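Local atomic coordinates of metallo-beta-lactamase domain-containing protein (Enterococcus faecalis, PDB entry 2AZ4), a protein that binds two zinc ions in a metallo-beta-lactamase-type site and may act as an RNA-binding exonuclease, although its actual function is unknown. Residues Gly14-Gly19 against His404-Glu409; Gly217-Phe222 against Ala383-Leu388. One frame throughout, in Å; residues are numbered along the deposited sequence.

From the N terminus, strand 7-13 leads into the loop Gly14-Gly19, which waits almost the whole chain for its partner: contact 1 closes when His404-Glu409 leaves strand 399-403, 385 residues later. Within that span lies the smaller closure of contact 2, where Gly217-Phe222, following strand 212-216, meets Ala383-Leu388 at the start of helix 385-395, 161 residues on. The two contacts therefore nest and do not cross. Their centres are 12 Å apart, and they touch directly: Leu406 N meets Ser221 OG at 2.8 Å, a probable hydrogen bond. Together they join loops from both mixed sheets and the beginning of helix 385-395; contact 1 carries the zinc ligand His404.

Contact 1 of 2, residues Gly14-Gly19 against His404-Glu409; sequences GILTIG and HTLKPE. With ZN (zinc ion), chain D.
Ile18 lays its CG2 methyl over one face of the His404 imidazole, a CH-pi contact 4.0 Å from the ring centroid and 20° off the ring normal. With chi1 at -57°, Ile18 CG2 stands anti to the backbone N and CG1 beside it, where Ile18 CG1 meets Leu406 CD2 at 4.0 Å. Farther along, Leu16 spreads its two methyls: Leu16 CD2 touches Pro408 CD at 3.7 Å, whereas CD1 lies beside the Leu406 backbone. No direct hydrogen bond joins the segments; water does the work. Water 1 lies in the ring plane at the edge of His404, accepts from His404 ND1 at 2.7 Å and from Gly19 N, and donates to Gly14 O. Water 3 bridges Leu16 N and Thr405 O, and Leu16 CA adds a CA-H...O contact to that oxygen. His404 NE2 binds zinc at 2.3 Å; held at ND1 by water and covered by Ile18, the ring is probably restrained in rotation by this second shell. Next along the chain, Thr405 OG1 accepts from Lys407 N in an ST turn and is hydrogen-bonded to Gly217 O. Asp96, His97, Asp189 and two waters share this zinc with His404, and Asp189 also binds the second zinc of the dinuclear site characteristic of the metallo-beta-lactamase fold.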
# COMPACT_ATOMS: atom_id res chain seq x y z
N GLY A 14 12.06 -5.12 9.13
CA GLY A 14 11.88 -4.15 8.04
C GLY A 14 13.02 -3.19 7.80
O GLY A 14 12.89 -2.24 7.02
N ILE A 15 14.16 -3.45 8.44
CA ILE A 15 15.34 -2.56 8.35
C ILE A 15 16.23 -2.88 7.15
O ILE A 15 16.68 -4.01 6.98
CB ILE A 15 16.19 -2.60 9.64
CG1 ILE A 15 15.37 -2.20 10.88
CG2 ILE A 15 17.52 -1.76 9.48
CD1 ILE A 15 14.90 -0.75 10.91
N LEU A 16 16.52 -1.86 6.35
CA LEU A 16 17.33 -2.02 5.12
C LEU A 16 16.66 -2.95 4.11
O LEU A 16 17.31 -3.80 3.46
CB LEU A 16 18.79 -2.42 5.42
CG LEU A 16 19.85 -1.54 4.73
CD1 LEU A 16 19.84 -1.66 3.21
CD2 LEU A 16 19.74 -0.06 5.12
N THR A 17 15.35 -2.79 4.01
CA THR A 17 14.56 -3.52 3.07
C THR A 17 13.25 -2.76 2.92
O THR A 17 12.79 -2.11 3.85
CB THR A 17 14.38 -5.01 3.50
OG1 THR A 17 13.71 -5.73 2.47
CG2 THR A 17 13.62 -5.13 4.82
N ILE A 18 12.68 -2.78 1.73
CA ILE A 18 11.44 -2.05 1.53
C ILE A 18 10.29 -3.03 1.73
O ILE A 18 9.83 -3.67 0.79
CB ILE A 18 11.43 -1.34 0.16
CG1 ILE A 18 12.66 -0.41 0.11
CG2 ILE A 18 10.13 -0.58 -0.03
CD1 ILE A 18 12.68 0.62 -1.01
N GLY A 19 9.89 -3.20 2.99
CA GLY A 19 8.80 -4.09 3.33
C GLY A 19 9.03 -4.79 4.64
O GLY A 19 10.16 -5.15 4.99
N HIS A 404 12.15 2.01 5.98
CA HIS A 404 11.54 1.69 4.69
C HIS A 404 12.40 2.33 3.58
O HIS A 404 11.91 3.12 2.76
CB HIS A 404 10.09 2.22 4.68
CG HIS A 404 9.14 1.39 3.87
ND1 HIS A 404 9.06 0.02 3.99
CD2 HIS A 404 8.19 1.75 2.98
CE1 HIS A 404 8.11 -0.43 3.18
NE2 HIS A 404 7.57 0.61 2.56
N THR A 405 13.69 1.98 3.59
CA THR A 405 14.69 2.62 2.74
C THR A 405 15.95 1.73 2.59
O THR A 405 16.34 1.02 3.51
CB THR A 405 15.04 4.06 3.28
OG1 THR A 405 15.98 4.69 2.40
CG2 THR A 405 15.60 4.03 4.73
N LEU A 406 16.54 1.74 1.40
CA LEU A 406 17.83 1.08 1.15
C LEU A 406 19.03 2.04 1.32
O LEU A 406 20.19 1.60 1.26
CB LEU A 406 17.87 0.44 -0.25
CG LEU A 406 16.71 -0.44 -0.71
CD1 LEU A 406 16.95 -0.99 -2.12
CD2 LEU A 406 16.48 -1.56 0.26
N LYS A 407 18.75 3.33 1.53
CA LYS A 407 19.79 4.37 1.69
C LYS A 407 19.42 5.37 2.78
O LYS A 407 19.19 6.56 2.51
CB LYS A 407 20.06 5.08 0.35
CG LYS A 407 20.43 4.10 -0.76
CD LYS A 407 20.70 4.75 -2.09
CE LYS A 407 21.27 3.68 -3.01
NZ LYS A 407 21.21 4.07 -4.43
N PRO A 408 19.35 4.90 4.03
CA PRO A 408 18.91 5.78 5.10
C PRO A 408 19.85 6.98 5.36
O PRO A 408 19.40 8.00 5.89
CB PRO A 408 18.86 4.85 6.32
CG PRO A 408 19.75 3.75 5.99
CD PRO A 408 19.66 3.56 4.53
N GLU A 409 21.12 6.87 4.97
CA GLU A 409 22.09 7.98 5.16
C GLU A 409 21.79 9.17 4.28
O GLU A 409 22.25 10.28 4.56
CB GLU A 409 23.54 7.51 4.96
CG GLU A 409 24.01 6.60 6.08
CD GLU A 409 25.52 6.62 6.32
OE1 GLU A 409 26.22 5.82 5.66
OE2 GLU A 409 25.99 7.39 7.19
ZN ZN D . 5.51 0.44 1.56
O HOH W 1 10.55 -1.58 5.55
O HOH W 2 11.99 -0.08 7.74
O HOH W 3 15.58 0.87 6.27
O HOH W 4 3.78 -0.29 0.17
O HOH W 5 6.41 0.81 -0.57

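Contact 2 of 2, residues Gly217-Phe222 against Ala383-Leu388; sequences GVSISF and AIPEDL
Ser219 points its side chain at the turn leading into helix 385-395, and its OG donates a hydrogen bond of 2.7 Å to Ala383 O. The hydroxyl arrives in the carbonyl plane, with a C=O...OG angle of 151°. A chi1 of 69° places OG between the serine's own backbone N and carbonyl carbon, from where it reaches Ala383 O. Ala383 O also accepts from water 6 at 2.7 Å, and that water in turn accepts from Ser219 N; the serine thus grips one carbonyl twice, directly by its hydroxyl and through water by its amide. Around the hydroxyl the helix start supplies carbon: Leu388 reaches across with CD1, 3.4 Å from Ser219 OG, while Pro385 CD approaches Ser219 OG at 3.5 Å. Ile220 and Pro385 run past each other in opposite directions, so that Ile220 CG2 rests against Pro385 CB at 3.8 Å. Ile220 CG2 also meets Leu388 CD1 at 4.1 Å and brings the isoleucine, proline and leucine together beside the polar bond. Ser221 OG donates to Gly217 O, closing the 217-222 turn on itself. The contact thus seats the first turn of helix 385-395, with Ile384 at its N-cap position, against the loop leaving strand 212-216, whose neighbour in the mixed sheet, strand 399-403, leads to His404.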
# COMPACT_ATOMS: atom_id res chain seq x y z
N GLY A 217 11.78 6.19 3.26
CA GLY A 217 12.76 6.73 2.33
C GLY A 217 12.82 5.90 1.07
O GLY A 217 13.89 5.52 0.59
N VAL A 218 11.65 5.63 0.51
CA VAL A 218 11.57 4.74 -0.66
C VAL A 218 12.21 5.37 -1.91
O VAL A 218 13.10 4.76 -2.53
CB VAL A 218 10.11 4.28 -0.93
CG1 VAL A 218 10.03 3.48 -2.21
CG2 VAL A 218 9.59 3.48 0.27
N SER A 219 11.80 6.59 -2.26
CA SER A 219 12.23 7.16 -3.53
C SER A 219 13.75 7.37 -3.63
O SER A 219 14.32 7.27 -4.71
CB SER A 219 11.51 8.46 -3.84
OG SER A 219 11.91 9.49 -2.96
N ILE A 220 14.40 7.67 -2.50
CA ILE A 220 15.87 7.82 -2.49
C ILE A 220 16.63 6.48 -2.53
O ILE A 220 17.86 6.47 -2.60
CB ILE A 220 16.34 8.63 -1.27
CG1 ILE A 220 15.73 8.06 0.01
CG2 ILE A 220 16.05 10.11 -1.45
CD1 ILE A 220 16.40 8.50 1.27
N SER A 221 15.92 5.36 -2.47
CA SER A 221 16.56 4.05 -2.46
C SER A 221 17.06 3.61 -3.83
O SER A 221 17.86 2.69 -3.93
CB SER A 221 15.59 2.99 -1.94
OG SER A 221 15.28 3.22 -0.59
N PHE A 222 16.54 4.25 -4.88
CA PHE A 222 16.76 3.84 -6.25
C PHE A 222 17.25 5.05 -7.03
O PHE A 222 16.54 6.07 -7.09
CB PHE A 222 15.47 3.30 -6.86
CG PHE A 222 14.83 2.20 -6.05
CD1 PHE A 222 13.80 2.48 -5.16
CD2 PHE A 222 15.29 0.89 -6.15
CE1 PHE A 222 13.22 1.46 -4.39
CE2 PHE A 222 14.72 -0.13 -5.38
CZ PHE A 222 13.68 0.16 -4.51
N ALA A 383 6.81 9.89 -1.88
CA ALA A 383 7.29 11.28 -1.96
C ALA A 383 8.55 11.28 -2.79
O ALA A 383 9.42 10.45 -2.58
CB ALA A 383 7.57 11.82 -0.58
N ILE A 384 8.65 12.18 -3.77
CA ILE A 384 9.89 12.28 -4.54
C ILE A 384 11.02 12.80 -3.60
O ILE A 384 10.73 13.36 -2.55
CB ILE A 384 9.70 13.17 -5.79
CG1 ILE A 384 9.45 14.63 -5.39
CG2 ILE A 384 8.55 12.63 -6.65
CD1 ILE A 384 9.28 15.62 -6.59
N PRO A 385 12.31 12.58 -3.95
CA PRO A 385 13.37 12.96 -2.98
C PRO A 385 13.21 14.39 -2.44
O PRO A 385 13.25 14.59 -1.23
CB PRO A 385 14.65 12.79 -3.79
CG PRO A 385 14.33 11.68 -4.77
CD PRO A 385 12.88 11.96 -5.17
N GLU A 386 12.97 15.35 -3.33
CA GLU A 386 12.66 16.74 -2.95
C GLU A 386 11.56 16.86 -1.90
O GLU A 386 11.66 17.69 -0.98
CB GLU A 386 12.21 17.51 -4.20
CG GLU A 386 12.67 18.93 -4.27
CD GLU A 386 12.75 19.41 -5.72
OE1 GLU A 386 11.69 19.60 -6.37
OE2 GLU A 386 13.89 19.58 -6.22
N ASP A 387 10.50 16.07 -2.05
CA ASP A 387 9.34 16.21 -1.19
C ASP A 387 9.58 15.58 0.17
O ASP A 387 9.01 16.00 1.14
CB ASP A 387 8.07 15.65 -1.87
CG ASP A 387 7.60 16.55 -3.02
OD1 ASP A 387 8.15 17.66 -3.14
OD2 ASP A 387 6.72 16.15 -3.82
N LEU A 388 10.46 14.59 0.21
CA LEU A 388 10.90 14.00 1.48
C LEU A 388 11.57 15.07 2.34
O LEU A 388 11.21 15.23 3.49
CB LEU A 388 11.85 12.84 1.23
CG LEU A 388 11.25 11.53 0.69
CD1 LEU A 388 12.34 10.56 0.26
CD2 LEU A 388 10.32 10.87 1.72
O HOH W 6 9.77 8.33 -0.95